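Side-chain contacts in D-glycero-alpha-D-manno-heptose 7-phosphate kinase (Campylobacter jejuni subsp. jejuni, PDB 4N3O), which phosphorylates D-glycero-alpha-D-manno-heptose 7-phosphate at C-1 with ATP, giving the 1,7-bisphosphate on the pathway to capsule polysaccharide: residues I143-L146 against A147-E151; Y88-I91 against V92-F95; V124-I127 against K128-E132. One frame throughout, in Å; residues are numbered along the deposited sequence.

Interaction 1: residues I143-L146 against A147-E151; sequences IAKL and AYEIE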
loop_
_atom_site.group_PDB
_atom_site.type_symbol
_atom_site.label_atom_id
_atom_site.label_comp_id
_atom_site.label_asym_id
_atom_site.label_seq_id
_atom_site.Cartn_x
_atom_site.Cartn_y
_atom_site.Cartn_z
ATOM N N ILE A 143 -18.706 8.123 -15.277
ATOM C CA ILE A 143 -18.950 7.645 -13.918
ATOM C C ILE A 143 -18.667 8.747 -12.906
ATOM O O ILE A 143 -19.399 8.903 -11.930
ATOM C CB ILE A 143 -18.155 6.366 -13.605
ATOM C CG1 ILE A 143 -18.807 5.184 -14.320
ATOM C CG2 ILE A 143 -18.101 6.110 -12.106
ATOM C CD1 ILE A 143 -18.033 3.880 -14.178
ATOM N N ALA A 144 -17.626 9.530 -13.146
ATOM C CA ALA A 144 -17.313 10.642 -12.251
ATOM C C ALA A 144 -18.420 11.701 -12.309
ATOM O O ALA A 144 -18.770 12.262 -11.265
ATOM C CB ALA A 144 -15.971 11.260 -12.601
ATOM N N LYS A 145 -18.970 11.981 -13.506
ATOM C CA LYS A 145 -20.060 12.960 -13.586
ATOM C C LYS A 145 -21.248 12.480 -12.789
ATOM O O LYS A 145 -21.759 13.178 -11.909
ATOM C CB LYS A 145 -20.532 13.265 -15.020
ATOM C CG LYS A 145 -19.718 14.328 -15.742
ATOM C CD LYS A 145 -20.566 15.197 -16.686
ATOM C CE LYS A 145 -21.088 14.504 -17.946
ATOM N NZ LYS A 145 -22.139 13.477 -17.713
ATOM N N LEU A 146 -21.685 11.272 -13.097
ATOM C CA LEU A 146 -22.821 10.709 -12.420
ATOM C C LEU A 146 -22.587 10.818 -10.903
ATOM O O LEU A 146 -23.433 11.319 -10.177
ATOM C CB LEU A 146 -23.045 9.285 -12.904
ATOM C CG LEU A 146 -24.383 8.648 -12.592
ATOM C CD1 LEU A 146 -25.523 9.483 -13.163
ATOM C CD2 LEU A 146 -24.409 7.243 -13.172
ATOM N N ALA A 147 -21.413 10.407 -10.440
ATOM C CA ALA A 147 -21.082 10.501 -9.012
ATOM C C ALA A 147 -21.226 11.939 -8.461
ATOM O O ALA A 147 -21.737 12.158 -7.353
ATOM C CB ALA A 147 -19.670 10.006 -8.776
ATOM N N TYR A 148 -20.763 12.913 -9.233
ATOM C CA TYR A 148 -20.825 14.307 -8.818
ATOM C C TYR A 148 -22.261 14.819 -8.736
ATOM O O TYR A 148 -22.615 15.518 -7.789
ATOM C CB TYR A 148 -19.996 15.173 -9.775
ATOM C CG TYR A 148 -20.108 16.657 -9.532
ATOM C CD1 TYR A 148 -19.480 17.252 -8.438
ATOM C CD2 TYR A 148 -20.820 17.468 -10.405
ATOM C CE1 TYR A 148 -19.571 18.617 -8.213
ATOM C CE2 TYR A 148 -20.923 18.836 -10.189
ATOM C CZ TYR A 148 -20.298 19.408 -9.093
ATOM O OH TYR A 148 -20.398 20.768 -8.871
ATOM N N GLU A 149 -23.085 14.458 -9.719
ATOM C CA GLU A 149 -24.479 14.904 -9.773
ATOM C C GLU A 149 -25.249 14.398 -8.576
ATOM O O GLU A 149 -26.003 15.141 -7.921
ATOM C CB GLU A 149 -25.139 14.419 -11.060
ATOM C CG GLU A 149 -24.481 14.992 -12.316
ATOM C CD GLU A 149 -25.168 14.583 -13.612
ATOM O OE1 GLU A 149 -26.107 13.751 -13.554
ATOM O OE2 GLU A 149 -24.772 15.097 -14.694
ATOM N N ILE A 150 -25.054 13.123 -8.288
ATOM C CA ILE A 150 -25.723 12.482 -7.175
ATOM C C ILE A 150 -25.264 13.121 -5.874
ATOM O O ILE A 150 -26.081 13.392 -4.994
ATOM C CB ILE A 150 -25.464 10.950 -7.185
ATOM C CG1 ILE A 150 -26.215 10.309 -8.365
ATOM C CG2 ILE A 150 -25.915 10.301 -5.888
ATOM C CD1 ILE A 150 -25.862 8.856 -8.606
ATOM N N GLU A 151 -23.969 13.418 -5.775
ATOM C CA GLU A 151 -23.434 13.979 -4.537
ATOM C C GLU A 151 -23.817 15.449 -4.275
ATOM O O GLU A 151 -24.020 15.816 -3.115
ATOM C CB GLU A 151 -21.912 13.773 -4.436
ATOM C CG GLU A 151 -21.364 14.044 -3.037
ATOM C CD GLU A 151 -19.896 13.679 -2.869
ATOM O OE1 GLU A 151 -19.263 13.207 -3.842
ATOM O OE2 GLU A 151 -19.371 13.854 -1.748
#
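Leu146 and Ile150, one turn apart on helix 140-153 of the GHMP kinase fold, meet through apolar carbons: the branch point CG of Leu146 lies 4.3 Å from the terminal methyl CD1 of Ile150. Ile150 sends CG1 to the side of its backbone N (chi1 -70°), which lays that branch back along the helix, over the carbonyl oxygen of Leu146. One residue earlier, Glu149 does likewise, its CG lying 3.3 Å from Lys145 O. Its carboxylate is near Lys145 without pairing to it, NZ and OE2 being 4.3 Å apart; the salt bridge of Glu149 goes instead through OE1 to Arg90 of helix 82-96, and the same arginine packs on Leu146 and Ile150. The small Ala144 and Ala147 suit faces pressed against other helices: Ala144 meets helix 162-169, and Ala147 fits between that helix and helix 118-134. Glu151, a probable magnesium ligand by analogy with relatives, lies one turn after Ala147, and its OE1 is hydrogen-bonded to Ser120 OG. Backbone bonds of the regular alpha-helical pattern set the spacing of all these groups; that from Ile150 N to Leu146 O measures 3.1 Å and is nearly straight, at 170° about the hydrogen.

Interaction 2: residues Y88-I91 against V92-F95; sequences YNRI and VKDF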
loop_
_atom_site.group_PDB
_atom_site.type_symbol
_atom_site.label_atom_id
_atom_site.label_comp_id
_atom_site.label_asym_id
_atom_site.label_seq_id
_atom_site.Cartn_x
_atom_site.Cartn_y
_atom_site.Cartn_z
ATOM N N TYR A 88 -29.131 3.692 -6.408
ATOM C CA TYR A 88 -30.033 2.699 -6.982
ATOM C C TYR A 88 -31.139 3.349 -7.833
ATOM O O TYR A 88 -31.331 3.001 -9.000
ATOM C CB TYR A 88 -30.662 1.850 -5.885
ATOM C CG TYR A 88 -31.700 0.911 -6.418
ATOM C CD1 TYR A 88 -31.332 -0.239 -7.088
ATOM C CD2 TYR A 88 -33.061 1.181 -6.256
ATOM C CE1 TYR A 88 -32.286 -1.105 -7.594
ATOM C CE2 TYR A 88 -34.021 0.320 -6.750
ATOM C CZ TYR A 88 -33.628 -0.822 -7.422
ATOM O OH TYR A 88 -34.567 -1.683 -7.923
ATOM N N ASN A 89 -31.855 4.296 -7.240
ATOM C CA ASN A 89 -32.925 4.998 -7.940
ATOM C C ASN A 89 -32.471 5.564 -9.291
ATOM O O ASN A 89 -33.185 5.461 -10.283
ATOM C CB ASN A 89 -33.482 6.119 -7.062
ATOM C CG ASN A 89 -34.166 5.602 -5.789
ATOM O OD1 ASN A 89 -34.505 4.423 -5.668
ATOM N ND2 ASN A 89 -34.370 6.501 -4.834
ATOM N N ARG A 90 -31.264 6.113 -9.336
ATOM C CA ARG A 90 -30.744 6.710 -10.550
ATOM C C ARG A 90 -30.377 5.649 -11.599
ATOM O O ARG A 90 -30.610 5.836 -12.787
ATOM C CB ARG A 90 -29.554 7.593 -10.201
ATOM C CG ARG A 90 -29.007 8.438 -11.340
ATOM C CD ARG A 90 -29.934 9.569 -11.772
ATOM N NE ARG A 90 -29.283 10.364 -12.817
ATOM C CZ ARG A 90 -28.542 11.452 -12.608
ATOM N NH1 ARG A 90 -28.363 11.943 -11.383
ATOM N NH2 ARG A 90 -27.987 12.069 -13.645
ATOM N N ILE A 91 -29.811 4.532 -11.161
ATOM C CA ILE A 91 -29.487 3.433 -12.081
ATOM C C ILE A 91 -30.750 2.858 -12.724
ATOM O O ILE A 91 -30.719 2.391 -13.861
ATOM C CB ILE A 91 -28.750 2.283 -11.359
ATOM C CG1 ILE A 91 -27.378 2.743 -10.861
ATOM C CG2 ILE A 91 -28.590 1.091 -12.286
ATOM C CD1 ILE A 91 -26.415 3.171 -11.955
ATOM N N VAL A 92 -31.854 2.873 -11.990
ATOM C CA VAL A 92 -33.133 2.363 -12.513
ATOM C C VAL A 92 -33.847 3.366 -13.430
ATOM O O VAL A 92 -34.425 2.984 -14.443
ATOM C CB VAL A 92 -34.096 1.998 -11.366
ATOM C CG1 VAL A 92 -35.488 1.699 -11.901
ATOM C CG2 VAL A 92 -33.550 0.825 -10.571
ATOM N N LYS A 93 -33.793 4.638 -13.052
ATOM C CA LYS A 93 -34.438 5.711 -13.796
ATOM C C LYS A 93 -33.785 5.949 -15.154
ATOM O O LYS A 93 -34.469 6.106 -16.159
ATOM C CB LYS A 93 -34.388 6.998 -12.964
ATOM C CG LYS A 93 -35.018 8.216 -13.621
ATOM C CD LYS A 93 -34.859 9.464 -12.755
ATOM C CE LYS A 93 -33.394 9.823 -12.563
ATOM N NZ LYS A 93 -33.182 11.022 -11.704
ATOM N N ASP A 94 -32.459 5.950 -15.176
ATOM C CA ASP A 94 -31.706 6.224 -16.400
ATOM C C ASP A 94 -31.172 5.047 -17.233
ATOM O O ASP A 94 -30.738 5.276 -18.363
ATOM C CB ASP A 94 -30.552 7.180 -16.063
ATOM C CG ASP A 94 -31.048 8.546 -15.595
ATOM O OD1 ASP A 94 -32.277 8.790 -15.635
ATOM O OD2 ASP A 94 -30.208 9.383 -15.203
ATOM N N PHE A 95 -31.224 3.809 -16.733
ATOM C CA PHE A 95 -30.672 2.680 -17.513
ATOM C C PHE A 95 -31.551 1.427 -17.643
ATOM O O PHE A 95 -32.020 1.117 -18.734
ATOM C CB PHE A 95 -29.274 2.296 -16.975
ATOM C CG PHE A 95 -28.287 3.427 -17.014
ATOM C CD1 PHE A 95 -27.717 3.824 -18.210
ATOM C CD2 PHE A 95 -27.939 4.107 -15.860
ATOM C CE1 PHE A 95 -26.827 4.886 -18.259
ATOM C CE2 PHE A 95 -27.039 5.166 -15.897
ATOM C CZ PHE A 95 -26.487 5.555 -17.099
#
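Arg90 and Asp94 form an i to i+4 salt bridge in the C-terminal half of helix 82-96, NE of Arg90 giving its hydrogen to OD2 of Asp94 at 2.7 Å. The arginine uses the edge of its guanidinium, with OD2 almost in that plane, whereas the carboxylate is met from above its own plane; the two planes stand 77° apart. A bend at chi2 (70°) turns the arginine chain along the helix toward Asp94, and NH2 makes a second salt bridge, to Glu149 of helix 140-153. Two acids thus share one guanidinium, whose charge probably favours the ionised form of both carboxylates. Lys93 also lies on this side, but the position of its amino end is doubtful, since two conformers were modelled.

Apolar contacts occupy other faces of the helix. Val92 CG2 sits over one face of the Tyr88 ring in a CH-pi contact, 3.8 Å from the centroid and displaced toward the hydroxyl end. A tyrosine suits this place because its ring can carry a methyl group while OH reaches backbone atoms of Lys72 and Leu100. Farther on, Ile91 CD1 approaches Phe95 CD2 at 4.3 Å.

Among the main-chain bonds, those received by Tyr88, Asn89 and Arg90 O are alpha-helical. The bond from Phe95 N to Ile91 O is weak, at 3.2 Å and 129°, where the helix widens into a pi-type turn close to its end.

Within the fold, Ile91 faces Phe130 and Leu134 of helix 118-134, Arg90 reaches toward helix 140-153, and Tyr88 and Asn89 are held to the segment that follows strand 65-70.

Interaction 3: residues V124-I127 against K128-E132; sequences VGVI and KAFAE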
loop_
_atom_site.group_PDB
_atom_site.type_symbol
_atom_site.label_atom_id
_atom_site.label_comp_id
_atom_site.label_asym_id
_atom_site.label_seq_id
_atom_site.Cartn_x
_atom_site.Cartn_y
_atom_site.Cartn_z
ATOM N N VAL A 124 -18.530 6.514 -6.217
ATOM C CA VAL A 124 -17.857 5.994 -7.419
ATOM C C VAL A 124 -17.729 4.465 -7.388
ATOM O O VAL A 124 -18.029 3.800 -8.362
ATOM C CB VAL A 124 -16.486 6.671 -7.620
ATOM C CG1 VAL A 124 -15.629 5.915 -8.618
ATOM C CG2 VAL A 124 -16.694 8.110 -8.074
ATOM N N GLY A 125 -17.310 3.904 -6.267
ATOM C CA GLY A 125 -17.179 2.458 -6.188
ATOM C C GLY A 125 -18.487 1.718 -6.415
ATOM O O GLY A 125 -18.517 0.693 -7.077
ATOM N N VAL A 126 -19.576 2.254 -5.880
ATOM C CA VAL A 126 -20.887 1.622 -6.008
ATOM C C VAL A 126 -21.425 1.734 -7.447
ATOM O O VAL A 126 -21.855 0.734 -8.059
ATOM C CB VAL A 126 -21.845 2.249 -5.001
ATOM C CG1 VAL A 126 -23.242 1.707 -5.178
ATOM C CG2 VAL A 126 -21.329 1.999 -3.586
ATOM N N ILE A 127 -21.381 2.947 -7.993
ATOM C CA ILE A 127 -21.815 3.173 -9.356
ATOM C C ILE A 127 -21.075 2.214 -10.269
ATOM O O ILE A 127 -21.675 1.589 -11.131
ATOM C CB ILE A 127 -21.549 4.631 -9.793
ATOM C CG1 ILE A 127 -22.525 5.574 -9.075
ATOM C CG2 ILE A 127 -21.744 4.777 -11.288
ATOM C CD1 ILE A 127 -22.200 7.050 -9.194
ATOM N N LYS A 128 -19.764 2.084 -10.064
ATOM C CA LYS A 128 -18.923 1.195 -10.889
ATOM C C LYS A 128 -19.337 -0.256 -10.763
ATOM O O LYS A 128 -19.243 -1.017 -11.710
ATOM C CB LYS A 128 -17.460 1.351 -10.487
ATOM C CG LYS A 128 -16.487 0.527 -11.298
ATOM C CD LYS A 128 -16.413 0.929 -12.763
ATOM C CE LYS A 128 -15.435 0.022 -13.470
ATOM N NZ LYS A 128 -15.338 0.339 -14.905
ATOM N N ALA A 129 -19.801 -0.638 -9.587
ATOM C CA ALA A 129 -20.259 -1.994 -9.375
ATOM C C ALA A 129 -21.494 -2.274 -10.247
ATOM O O ALA A 129 -21.586 -3.311 -10.895
ATOM C CB ALA A 129 -20.581 -2.204 -7.911
ATOM N N PHE A 130 -22.434 -1.333 -10.261
ATOM C CA PHE A 130 -23.648 -1.467 -11.079
ATOM C C PHE A 130 -23.330 -1.452 -12.569
ATOM O O PHE A 130 -23.897 -2.216 -13.336
ATOM C CB PHE A 130 -24.654 -0.342 -10.760
ATOM C CG PHE A 130 -25.414 -0.551 -9.489
ATOM C CD1 PHE A 130 -26.423 -1.501 -9.432
ATOM C CD2 PHE A 130 -25.154 0.208 -8.372
ATOM C CE1 PHE A 130 -27.128 -1.713 -8.269
ATOM C CE2 PHE A 130 -25.863 0.012 -7.205
ATOM C CZ PHE A 130 -26.854 -0.950 -7.152
ATOM N N ALA A 131 -22.428 -0.564 -12.974
ATOM C CA ALA A 131 -22.038 -0.448 -14.371
ATOM C C ALA A 131 -21.432 -1.745 -14.928
ATOM O O ALA A 131 -21.762 -2.164 -16.036
ATOM C CB ALA A 131 -21.064 0.709 -14.543
ATOM N N GLU A 132 -20.558 -2.353 -14.133
ATOM C CA GLU A 132 -19.880 -3.600 -14.478
ATOM C C GLU A 132 -20.861 -4.767 -14.532
ATOM O O GLU A 132 -20.809 -5.613 -15.428
ATOM C CB GLU A 132 -18.844 -3.903 -13.396
ATOM C CG GLU A 132 -18.025 -5.167 -13.598
ATOM C CD GLU A 132 -16.942 -5.006 -14.641
ATOM O OE1 GLU A 132 -17.161 -4.260 -15.617
ATOM O OE2 GLU A 132 -15.877 -5.632 -14.480
#
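Val126 and Phe130 lie side by side on helix 118-134, pointing the same way, with valine CG1 3.7 Å from CE2 of the ring. Their first torsions make the match. Val126 holds CG1 opposite its own backbone N (chi1 175°), while Phe130 swings its ring back to the N side (chi1 -77°), toward the preceding turn. The same choice brings CD2 of Phe130 to 3.4 Å from Val126 O, an oxygen already engaged by Phe130 N at 3.1 Å. Phe130 also meets Phe102 of strand 102-108 edge to face, and Val126 and Phe130 both touch Ile87 of helix 82-96.

Ile127 adopts the conformation that is common for isoleucine in helices, CG1 beside the backbone N and the chain extended beyond it, and it presents its branches to Ile143 and Ala147 of helix 140-153. Gly125 and Ala129 keep another side slim next to strand 6-21: Ala129 touches Thr9, and the carbonyl oxygen of Gly125 both receives Ala129 N and is hydrogen-bonded by Thr9 OG1. Lys128 starts on the buried surface, its CB 3.3 Å from Val124 O. A single bend at chi2, with the rest of the chain straight, carries its amino group outward to a long, weak ion pair with Glu140.

Chemically, the contact is carbon against carbon with helix bonds beneath it. Hydrocarbon can therefore face two helices and a sheet at once, the carbonyl groups being satisfied within the helix and, at Gly125, by a threonine as well; the one lysine lies among apolar neighbours through its methylenes and keeps its charge at the end.

Overall arrangement
From the N terminus the order is interaction 2 on helix 82-96, interaction 3 on helix 118-134 and interaction 1 on helix 140-153. Each closes just a turn or so of its own helix, and they come in series, none nested in or crossing another. Strand 102-108 lies between the first two helices in the chain; the last two follow each other directly. In space the three meet pairwise, with centres 11 to 13 Å apart: interactions 1 and 3 through a broad apolar seam, 2 and 3 through an isoleucine and a phenylalanine, 1 and 2 through a salt bridge. Together they pack the three helices against one another, with helix 118-134 lying next to the large mixed sheet.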